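Local coordinates for protein member of DUF4221 family (Bacteroides vulgatus, PDB 3S9J) that is of unknown function but folds as a six-bladed beta-propeller of the DUF4221 family, at residues Asn135-Lys141 with Ser202-Tyr207; Glu209-Val213 with Val224-Leu228. All blocks are in the same frame, centred on the assembly; numbering follows the deposited sequence.

Contact 1 of 2, residues Asn135-Lys141 with Ser202-Tyr207; sequences NAPAFIK and SYDYNY. With FMT (formic acid), chain H.
At the seam between two neighbouring blades of a beta-propeller, the rings of F139 and Y205 form an offset stack, centroids 4.2 Å apart and planes 3° from parallel. CD1 of Y205 lies over the centre of the F139 ring, and because CG of F139 stands between its backbone N and carbonyl carbon (chi1 60°), the phenyl group can lie flat there. OH of Y205 donates to O1 of a formic acid molecule, probably from the crystallisation liquor, at 2.7 Å and accepts from a water that also binds NZ of K141. The Y207 hydroxyl receives the I140 amide at 3.0 Å in a fairly straight bond. Y203 turns one ring face to CA of A136 and CD of P137, two CH-pi contacts, while its OH accepts from A138 N at 2.9 Å. Small A136 and the compact P137 ring let the backbone approach this face. The carbonyl O of N135 is gripped twice: S202 OG comes on a lone pair in the carbonyl plane at 2.7 Å, Y203 N tilted from that plane at 3.1 Å. ND2 of N135 gives D204 OD2 a weak bond and has its stronger partner in the carbonyl of I270. The stack and the Y203 and Y207 hydroxyls on backbone amides thus join one propeller blade's first strand, and the chain leading into it, to the next blade's first strand and the residue after.

Contact 2 of 2, residues Glu209-Val213 with Val224-Leu228; sequences ESRLV and VTDDL
OD2 of D226 is held by two guanidinium groups: NH2 of R211 donates to it at 3.0 Å in an almost straight bond (173°), and R232 of the next strand makes a salt bridge to the same oxygen. R211 grips side-on, for its NE also reaches OD1 of D226 at 2.7 Å. Both oxygens are met on their syn sides, with the guanidinium and carboxylate planes 35° apart. The arginine chain bends at chi3 (-73°), which turns its NE/NH2 edge to the carboxylate, while its CG packs on CG1 of V224 at 3.7 Å and CB of E209 lies over one guanidinium face. A leucine in place of R211 would probably leave OD1 of D226 without its charged mate and OD2 dependent on R232. Between the backbones, L212 and T225 are an antiparallel hydrogen-bonded pair: L212 N donates to T225 O at 3.0 Å, and T225 N returns a bond to L212 O. On the face that carries L212 and T225, CG2 of T225 meets CB of L212 at 4.0 Å, while its OG1 binds the carbonyl of H230, an economical use of a branched residue. V213 and V224 put their methyls on the other face, with F313 beside them. Apolar branches meet on both faces, while the paired charges at the open end of the hairpin probably help hold strands 211-216, 221-225 and 231-235 in line.

Both segments of contact 1 precede those of contact 2 along the chain, and the centres of the two contacts lie 10 Å apart. They share one four-stranded antiparallel blade: strand 201-206 belongs to contact 1, and the next strand, 211-216, to contact 2. The two strands are neighbours, with a probable hydrogen bond from N206 N to R211 O at 2.8 Å, and a G1 beta bulge sets S210 and R211 opposite N206. Contact 2 works inside the blade, pairing its second and third strands, about 17 Å from the centre of the chain. Contact 1 lies nearer that centre, at about 9 Å, and joins this blade to the preceding one, so the hairpin of contact 2 is tied through strand 201-206 to the neighbouring blade.

Contact 1 of 2, residues Asn135-Lys141 with Ser202-Tyr207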
loop_
_atom_site.group_PDB
_atom_site.type_symbol
_atom_site.label_atom_id
_atom_site.label_comp_id
_atom_site.label_asym_id
_atom_site.label_seq_id
_atom_site.Cartn_x
_atom_site.Cartn_y
_atom_site.Cartn_z
ATOM N N ASN A 135 -0.617 1.496 -0.451
ATOM C CA ASN A 135 -1.314 0.311 -0.898
ATOM C C ASN A 135 -0.445 -0.422 -1.956
ATOM O O ASN A 135 -0.185 0.105 -3.051
ATOM C CB ASN A 135 -2.684 0.639 -1.449
ATOM C CG ASN A 135 -3.561 -0.604 -1.586
ATOM O OD1 ASN A 135 -3.434 -1.530 -0.788
ATOM N ND2 ASN A 135 -4.414 -0.634 -2.611
ATOM N N ALA A 136 -0.009 -1.623 -1.596
ATOM C CA ALA A 136 0.822 -2.465 -2.453
ATOM C C ALA A 136 0.506 -3.938 -2.105
ATOM O O ALA A 136 1.282 -4.612 -1.452
ATOM C CB ALA A 136 2.266 -2.166 -2.211
ATOM N N PRO A 137 -0.660 -4.406 -2.513
ATOM C CA PRO A 137 -1.210 -5.627 -1.929
ATOM C C PRO A 137 -0.637 -6.924 -2.484
ATOM O O PRO A 137 -0.970 -7.991 -1.959
ATOM C CB PRO A 137 -2.696 -5.556 -2.310
ATOM C CG PRO A 137 -2.685 -4.762 -3.591
ATOM C CD PRO A 137 -1.656 -3.718 -3.356
ATOM N N ALA A 138 0.162 -6.814 -3.541
ATOM C CA ALA A 138 0.517 -7.933 -4.422
ATOM C C ALA A 138 -0.766 -8.484 -5.007
ATOM O O ALA A 138 -1.875 -8.044 -4.677
ATOM C CB ALA A 138 1.315 -9.000 -3.701
ATOM N N PHE A 139 -0.640 -9.463 -5.903
ATOM C CA PHE A 139 -1.789 -10.147 -6.426
ATOM C C PHE A 139 -1.346 -11.527 -6.943
ATOM O O PHE A 139 -0.135 -11.786 -7.149
ATOM C CB PHE A 139 -2.541 -9.342 -7.490
ATOM C CG PHE A 139 -1.718 -8.981 -8.722
ATOM C CD1 PHE A 139 -0.937 -7.832 -8.737
ATOM C CD2 PHE A 139 -1.738 -9.779 -9.855
ATOM C CE1 PHE A 139 -0.177 -7.502 -9.861
ATOM C CE2 PHE A 139 -0.983 -9.442 -11.001
ATOM C CZ PHE A 139 -0.224 -8.291 -10.994
ATOM N N ILE A 140 -2.311 -12.413 -7.062
ATOM C CA ILE A 140 -2.038 -13.800 -7.478
ATOM C C ILE A 140 -2.814 -14.065 -8.748
ATOM O O ILE A 140 -4.027 -13.860 -8.813
ATOM C CB ILE A 140 -2.353 -14.827 -6.362
ATOM C CG1 ILE A 140 -1.432 -14.576 -5.152
ATOM C CG2 ILE A 140 -2.193 -16.312 -6.861
ATOM C CD1 ILE A 140 -1.663 -15.471 -3.958
ATOM N N LYS A 141 -2.093 -14.489 -9.780
ATOM C CA LYS A 141 -2.715 -14.861 -11.064
ATOM C C LYS A 141 -2.058 -16.166 -11.498
ATOM O O LYS A 141 -0.825 -16.260 -11.517
ATOM C CB LYS A 141 -2.520 -13.748 -12.109
ATOM C CG LYS A 141 -3.186 -14.007 -13.483
ATOM C CD LYS A 141 -3.044 -12.796 -14.456
ATOM C CE LYS A 141 -3.810 -12.998 -15.788
ATOM N NZ LYS A 141 -3.779 -11.774 -16.726
ATOM N N SER A 202 1.830 3.299 -5.953
ATOM C CA SER A 202 0.876 2.411 -5.315
ATOM C C SER A 202 0.144 1.662 -6.409
ATOM O O SER A 202 0.099 2.095 -7.566
ATOM C CB SER A 202 -0.088 3.246 -4.446
ATOM O OG SER A 202 -1.169 2.485 -3.893
ATOM N N TYR A 203 -0.427 0.512 -6.083
ATOM C CA TYR A 203 -1.172 -0.239 -7.098
ATOM C C TYR A 203 -2.255 -1.039 -6.394
ATOM O O TYR A 203 -2.205 -1.270 -5.185
ATOM C CB TYR A 203 -0.244 -1.157 -7.931
ATOM C CG TYR A 203 0.417 -2.264 -7.151
ATOM C CD1 TYR A 203 1.604 -2.050 -6.492
ATOM C CD2 TYR A 203 -0.161 -3.520 -7.071
ATOM C CE1 TYR A 203 2.227 -3.037 -5.734
ATOM C CE2 TYR A 203 0.427 -4.527 -6.340
ATOM C CZ TYR A 203 1.612 -4.293 -5.654
ATOM O OH TYR A 203 2.208 -5.281 -4.929
ATOM N N ASP A 204 -3.227 -1.465 -7.167
ATOM C CA ASP A 204 -4.204 -2.411 -6.693
ATOM C C ASP A 204 -4.626 -3.293 -7.859
ATOM O O ASP A 204 -4.376 -2.970 -9.020
ATOM C CB ASP A 204 -5.409 -1.709 -6.063
ATOM C CG ASP A 204 -6.064 -2.525 -4.935
ATOM O OD1 ASP A 204 -5.815 -3.756 -4.822
ATOM O OD2 ASP A 204 -6.816 -1.913 -4.136
ATOM N N TYR A 205 -5.247 -4.416 -7.524
ATOM C CA TYR A 205 -5.639 -5.400 -8.519
ATOM C C TYR A 205 -7.125 -5.705 -8.375
ATOM O O TYR A 205 -7.583 -6.046 -7.307
ATOM C CB TYR A 205 -4.811 -6.680 -8.403
ATOM C CG TYR A 205 -4.936 -7.573 -9.638
ATOM C CD1 TYR A 205 -4.212 -7.301 -10.785
ATOM C CD2 TYR A 205 -5.773 -8.694 -9.651
ATOM C CE1 TYR A 205 -4.313 -8.084 -11.898
ATOM C CE2 TYR A 205 -5.874 -9.489 -10.776
ATOM C CZ TYR A 205 -5.138 -9.183 -11.889
ATOM O OH TYR A 205 -5.212 -9.980 -13.009
ATOM N N ASN A 206 -7.839 -5.577 -9.477
ATOM C CA ASN A 206 -9.283 -5.764 -9.569
ATOM C C ASN A 206 -9.491 -7.161 -10.150
ATOM O O ASN A 206 -9.255 -7.389 -11.333
ATOM C CB ASN A 206 -9.818 -4.644 -10.484
ATOM C CG ASN A 206 -11.256 -4.849 -10.955
ATOM O OD1 ASN A 206 -11.820 -5.940 -10.870
ATOM N ND2 ASN A 206 -11.844 -3.780 -11.481
ATOM N N TYR A 207 -9.870 -8.105 -9.299
ATOM C CA TYR A 207 -10.009 -9.507 -9.728
ATOM C C TYR A 207 -11.227 -9.730 -10.606
ATOM O O TYR A 207 -11.228 -10.616 -11.448
ATOM C CB TYR A 207 -10.036 -10.461 -8.541
ATOM C CG TYR A 207 -8.671 -10.645 -7.878
ATOM C CD1 TYR A 207 -7.746 -11.566 -8.394
ATOM C CD2 TYR A 207 -8.324 -9.932 -6.738
ATOM C CE1 TYR A 207 -6.518 -11.752 -7.808
ATOM C CE2 TYR A 207 -7.076 -10.102 -6.138
ATOM C CZ TYR A 207 -6.186 -11.036 -6.671
ATOM O OH TYR A 207 -4.949 -11.232 -6.097
HETATM C C FMT H . -6.475 -13.471 -12.151
HETATM O O1 FMT H . -6.472 -12.288 -12.505
HETATM O O2 FMT H . -6.556 -13.842 -10.974
HETATM O O HOH W 1 -4.494 -8.596 -4.407
HETATM O O HOH W 2 -4.481 -9.256 -15.541
#

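Contact 2 of 2, residues Glu209-Val213 with Val224-Leu228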
loop_
_atom_site.group_PDB
_atom_site.type_symbol
_atom_site.label_atom_id
_atom_site.label_comp_id
_atom_site.label_asym_id
_atom_site.label_seq_id
_atom_site.Cartn_x
_atom_site.Cartn_y
_atom_site.Cartn_z
ATOM N N GLU A 209 -12.266 -7.859 -13.062
ATOM C CA GLU A 209 -11.910 -7.570 -14.457
ATOM C C GLU A 209 -10.488 -7.993 -14.799
ATOM O O GLU A 209 -10.038 -7.732 -15.912
ATOM C CB GLU A 209 -12.062 -6.069 -14.762
ATOM C CG GLU A 209 -13.444 -5.499 -14.518
ATOM C CD GLU A 209 -14.502 -6.075 -15.461
ATOM O OE1 GLU A 209 -14.135 -6.682 -16.489
ATOM O OE2 GLU A 209 -15.698 -5.909 -15.168
ATOM N N SER A 210 -9.786 -8.625 -13.858
ATOM C CA SER A 210 -8.384 -9.022 -14.047
ATOM C C SER A 210 -7.556 -7.823 -14.511
ATOM O O SER A 210 -6.908 -7.830 -15.574
ATOM C CB SER A 210 -8.297 -10.218 -15.016
ATOM O OG SER A 210 -8.734 -11.374 -14.330
ATOM N N ARG A 211 -7.603 -6.778 -13.686
ATOM C CA ARG A 211 -7.160 -5.457 -14.080
ATOM C C ARG A 211 -6.245 -4.857 -13.001
ATOM O O ARG A 211 -6.614 -4.766 -11.840
ATOM C CB ARG A 211 -8.395 -4.569 -14.307
ATOM C CG ARG A 211 -8.137 -3.125 -14.611
ATOM C CD ARG A 211 -9.424 -2.424 -15.027
ATOM N NE ARG A 211 -9.814 -2.851 -16.373
ATOM C CZ ARG A 211 -11.046 -2.834 -16.859
ATOM N NH1 ARG A 211 -12.063 -2.396 -16.128
ATOM N NH2 ARG A 211 -11.257 -3.266 -18.092
ATOM N N LEU A 212 -5.065 -4.435 -13.442
ATOM C CA LEU A 212 -4.048 -3.836 -12.598
ATOM C C LEU A 212 -4.087 -2.340 -12.817
ATOM O O LEU A 212 -4.108 -1.879 -13.955
ATOM C CB LEU A 212 -2.683 -4.337 -12.997
ATOM C CG LEU A 212 -1.454 -3.736 -12.305
ATOM C CD1 LEU A 212 -1.467 -4.017 -10.791
ATOM C CD2 LEU A 212 -0.184 -4.310 -12.968
ATOM N N VAL A 213 -4.057 -1.590 -11.723
ATOM C CA VAL A 213 -4.062 -0.117 -11.767
ATOM C C VAL A 213 -2.886 0.353 -10.904
ATOM O O VAL A 213 -2.747 -0.100 -9.774
ATOM C CB VAL A 213 -5.391 0.460 -11.225
ATOM C CG1 VAL A 213 -5.398 2.017 -11.343
ATOM C CG2 VAL A 213 -6.596 -0.203 -11.950
ATOM N N VAL A 224 -3.169 1.618 -16.357
ATOM C CA VAL A 224 -4.063 0.470 -16.266
ATOM C C VAL A 224 -3.705 -0.558 -17.329
ATOM O O VAL A 224 -3.406 -0.208 -18.466
ATOM C CB VAL A 224 -5.539 0.890 -16.439
ATOM C CG1 VAL A 224 -6.499 -0.343 -16.412
ATOM C CG2 VAL A 224 -5.931 1.963 -15.419
ATOM N N THR A 225 -3.736 -1.832 -16.954
ATOM C CA THR A 225 -3.550 -2.907 -17.913
ATOM C C THR A 225 -4.400 -4.113 -17.534
ATOM O O THR A 225 -4.516 -4.446 -16.372
ATOM C CB THR A 225 -2.060 -3.338 -18.059
ATOM O OG1 THR A 225 -1.952 -4.371 -19.063
ATOM C CG2 THR A 225 -1.503 -3.812 -16.781
ATOM N N ASP A 226 -5.003 -4.735 -18.540
ATOM C CA ASP A 226 -5.846 -5.933 -18.379
ATOM C C ASP A 226 -5.165 -7.239 -18.794
ATOM O O ASP A 226 -5.738 -8.324 -18.587
ATOM C CB ASP A 226 -7.120 -5.782 -19.221
ATOM C CG ASP A 226 -7.975 -4.635 -18.773
ATOM O OD1 ASP A 226 -7.838 -4.192 -17.615
ATOM O OD2 ASP A 226 -8.797 -4.179 -19.568
ATOM N N ASP A 227 -3.995 -7.143 -19.422
ATOM C CA ASP A 227 -3.263 -8.329 -19.902
ATOM C C ASP A 227 -1.788 -8.313 -19.463
ATOM O O ASP A 227 -0.973 -9.050 -19.996
ATOM C CB ASP A 227 -3.384 -8.458 -21.424
ATOM C CG ASP A 227 -2.767 -7.286 -22.182
ATOM O OD1 ASP A 227 -2.342 -6.280 -21.562
ATOM O OD2 ASP A 227 -2.716 -7.378 -23.421
ATOM N N LEU A 228 -1.467 -7.478 -18.475
ATOM C CA LEU A 228 -0.095 -7.372 -17.959
ATOM C C LEU A 228 0.907 -7.053 -19.060
ATOM O O LEU A 228 2.035 -7.549 -19.055
ATOM C CB LEU A 228 0.290 -8.667 -17.224
ATOM C CG LEU A 228 -0.606 -9.041 -16.044
ATOM C CD1 LEU A 228 -0.222 -10.430 -15.530
ATOM C CD2 LEU A 228 -0.483 -8.004 -14.947
HETATM O O HOH W 3 -8.381 -8.691 -17.972
#